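Local coordinates for DNA-entry nuclease inhibitor (Bacillus subtilis subsp. subtilis, PDB 4MQD), which inhibits the DNA-degrading activity of the DNA-entry nuclease and plays a role in the competence of cells to be transformed, at residues V81-T86 with Y109-W114. Residues are numbered along the deposited sequence; the frame is centred on the assembly and turned at random.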
loop_
_atom_site.group_PDB
_atom_site.type_symbol
_atom_site.label_atom_id
_atom_site.label_comp_id
_atom_site.label_asym_id
_atom_site.label_seq_id
_atom_site.Cartn_x
_atom_site.Cartn_y
_atom_site.Cartn_z
ATOM N N VAL A 81 3.219 -1.688 16.836
ATOM C CA VAL A 81 3.561 -1.681 18.258
ATOM C C VAL A 81 2.381 -1.186 19.100
ATOM O O VAL A 81 1.709 -0.226 18.715
ATOM C CB VAL A 81 4.777 -0.765 18.521
ATOM C CG1 VAL A 81 5.160 -0.768 19.997
ATOM C CG2 VAL A 81 5.958 -1.189 17.658
ATOM N N PRO A 82 2.115 -1.844 20.244
ATOM C CA PRO A 82 1.143 -1.300 21.195
ATOM C C PRO A 82 1.583 0.054 21.748
ATOM O O PRO A 82 2.765 0.248 22.031
ATOM C CB PRO A 82 1.116 -2.347 22.312
ATOM C CG PRO A 82 1.535 -3.613 21.654
ATOM C CD PRO A 82 2.532 -3.212 20.609
ATOM N N PHE A 83 0.638 0.976 21.899
ATOM C CA PHE A 83 0.956 2.325 22.356
ATOM C C PHE A 83 -0.198 2.928 23.144
ATOM O O PHE A 83 -1.321 3.017 22.648
ATOM C CB PHE A 83 1.296 3.214 21.159
ATOM C CG PHE A 83 1.749 4.595 21.539
ATOM C CD1 PHE A 83 2.904 4.780 22.286
ATOM C CD2 PHE A 83 1.026 5.711 21.141
ATOM C CE1 PHE A 83 3.328 6.051 22.634
ATOM C CE2 PHE A 83 1.445 6.984 21.486
ATOM C CZ PHE A 83 2.597 7.156 22.233
ATOM N N HIS A 84 0.092 3.341 24.374
ATOM C CA HIS A 84 -0.905 3.938 25.250
ATOM C C HIS A 84 -0.693 5.441 25.317
ATOM O O HIS A 84 0.426 5.908 25.531
ATOM C CB HIS A 84 -0.815 3.334 26.653
ATOM C CG HIS A 84 -1.768 3.944 27.633
ATOM N ND1 HIS A 84 -3.107 3.623 27.666
ATOM C CD2 HIS A 84 -1.575 4.857 28.613
ATOM C CE1 HIS A 84 -3.700 4.311 28.626
ATOM N NE2 HIS A 84 -2.793 5.068 29.216
ATOM N N VAL A 85 -1.773 6.190 25.126
ATOM C CA VAL A 85 -1.742 7.643 25.225
ATOM C C VAL A 85 -2.258 8.037 26.607
ATOM O O VAL A 85 -3.430 7.827 26.920
ATOM C CB VAL A 85 -2.601 8.294 24.123
ATOM C CG1 VAL A 85 -2.597 9.811 24.256
ATOM C CG2 VAL A 85 -2.101 7.877 22.747
ATOM N N THR A 86 -1.375 8.598 27.429
ATOM C CA THR A 86 -1.707 8.937 28.813
ATOM C C THR A 86 -2.620 10.158 28.904
ATOM O O THR A 86 -3.580 10.161 29.674
ATOM C CB THR A 86 -0.438 9.204 29.648
ATOM O OG1 THR A 86 0.330 10.248 29.039
ATOM C CG2 THR A 86 0.410 7.946 29.749
ATOM N N TYR A 109 -3.729 1.969 21.597
ATOM C CA TYR A 109 -3.701 1.907 20.142
ATOM C C TYR A 109 -2.751 0.822 19.660
ATOM O O TYR A 109 -1.860 0.393 20.393
ATOM C CB TYR A 109 -3.237 3.244 19.557
ATOM C CG TYR A 109 -4.111 4.433 19.891
ATOM C CD1 TYR A 109 -3.948 5.128 21.086
ATOM C CD2 TYR A 109 -5.083 4.876 19.002
ATOM C CE1 TYR A 109 -4.741 6.222 21.393
ATOM C CE2 TYR A 109 -5.879 5.970 19.300
ATOM C CZ TYR A 109 -5.704 6.640 20.495
ATOM O OH TYR A 109 -6.491 7.730 20.795
ATOM N N GLN A 110 -2.961 0.378 18.424
ATOM C CA GLN A 110 -1.956 -0.382 17.689
ATOM C C GLN A 110 -1.309 0.578 16.701
ATOM O O GLN A 110 -1.885 0.892 15.653
ATOM C CB GLN A 110 -2.575 -1.576 16.958
ATOM C CG GLN A 110 -2.910 -2.753 17.864
ATOM C CD GLN A 110 -1.684 -3.401 18.487
ATOM O OE1 GLN A 110 -0.559 -3.243 18.004
ATOM N NE2 GLN A 110 -1.898 -4.139 19.569
ATOM N N LEU A 111 -0.121 1.057 17.061
ATOM C CA LEU A 111 0.596 2.041 16.264
ATOM C C LEU A 111 1.446 1.338 15.213
ATOM O O LEU A 111 2.360 0.583 15.553
ATOM C CB LEU A 111 1.482 2.901 17.168
ATOM C CG LEU A 111 2.053 4.180 16.551
ATOM C CD1 LEU A 111 0.949 5.197 16.301
ATOM C CD2 LEU A 111 3.130 4.769 17.451
ATOM N N THR A 112 1.136 1.587 13.943
ATOM C CA THR A 112 1.875 0.999 12.831
ATOM C C THR A 112 2.669 2.072 12.092
ATOM O O THR A 112 2.155 3.160 11.837
ATOM C CB THR A 112 0.931 0.287 11.845
ATOM O OG1 THR A 112 0.226 -0.756 12.530
ATOM C CG2 THR A 112 1.709 -0.318 10.680
ATOM N N CYS A 113 3.920 1.758 11.760
ATOM C CA CYS A 113 4.783 2.663 11.005
ATOM C C CYS A 113 5.276 1.991 9.725
ATOM O O CYS A 113 5.969 0.972 9.779
ATOM C CB CYS A 113 5.981 3.098 11.851
ATOM S SG CYS A 113 7.112 4.239 11.011
ATOM N N TRP A 114 4.912 2.563 8.580
ATOM C CA TRP A 114 5.403 2.093 7.288
ATOM C C TRP A 114 6.541 2.989 6.824
ATOM O O TRP A 114 6.400 4.216 6.816
ATOM C CB TRP A 114 4.299 2.127 6.229
ATOM C CG TRP A 114 3.213 1.114 6.393
ATOM C CD1 TRP A 114 3.172 -0.142 5.859
ATOM C CD2 TRP A 114 1.986 1.286 7.106
ATOM N NE1 TRP A 114 2.000 -0.769 6.210
ATOM C CE2 TRP A 114 1.253 0.086 6.974
ATOM C CE3 TRP A 114 1.438 2.336 7.849
ATOM C CZ2 TRP A 114 -0.002 -0.092 7.560
ATOM C CZ3 TRP A 114 0.191 2.159 8.430
ATOM C CH2 TRP A 114 -0.514 0.954 8.284
#
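The ring of Tyr109 lies against Val85, whose CG2 methyl meets ring atom CE1 at 3.4 Å, the two side chains running at a slant to one another. Two torsions bring them together: CG of Tyr109 is anti to its carbonyl carbon (chi1 -61°), and CG2 of Val85 sits beside its own backbone N. Phe83 O comes up to the edge of the same ring, near its plane, 3.7 Å from Tyr109 CD1. It also accepts a hydrogen bond from Tyr109 N at 2.8 Å, bent to 135° at the hydrogen. At the far end of the tyrosine, OH is hydrogen-bonded to Pro105 O, so the phenol spans from the strand pair to a loop. Cut back to alanine, this position would probably lose the ring contact with Val85 CG2 and leave the Pro105 carbonyl without its hydroxyl partner. On the same face, CB of Phe83 packs on CB of Leu111 at 4.0 Å, and CD2 of Leu111 approaches the phenylalanine ring obliquely. Strand 77-85, outermost within the chain in a mixed five-stranded sheet, here pairs antiparallel with 107-116; Phe83 and Val81 continue onto Ile50, and Leu111 onto Phe52, in strand 49-53 of the other, antiparallel sheet. Pro82 and Gln110 occupy the opposite face side by side, the bent glutamine chain setting OE1 4.0 Å from CD of the proline. Pro82, lacking an N-H, falls at a non-hydrogen-bonded pair, where its CA makes a C-H...O contact with Tyr109 O at 3.5 Å. The chemistry is thus divided by face: apolar groups turn inward, whereas the Pro82 and Gln110 face is the outer one; between them, four main-chain hydrogen bonds engage N and O of Val81, Phe83, Tyr109 and Leu111, while the Gln110 backbone bonds to Val133 in strand 127-134.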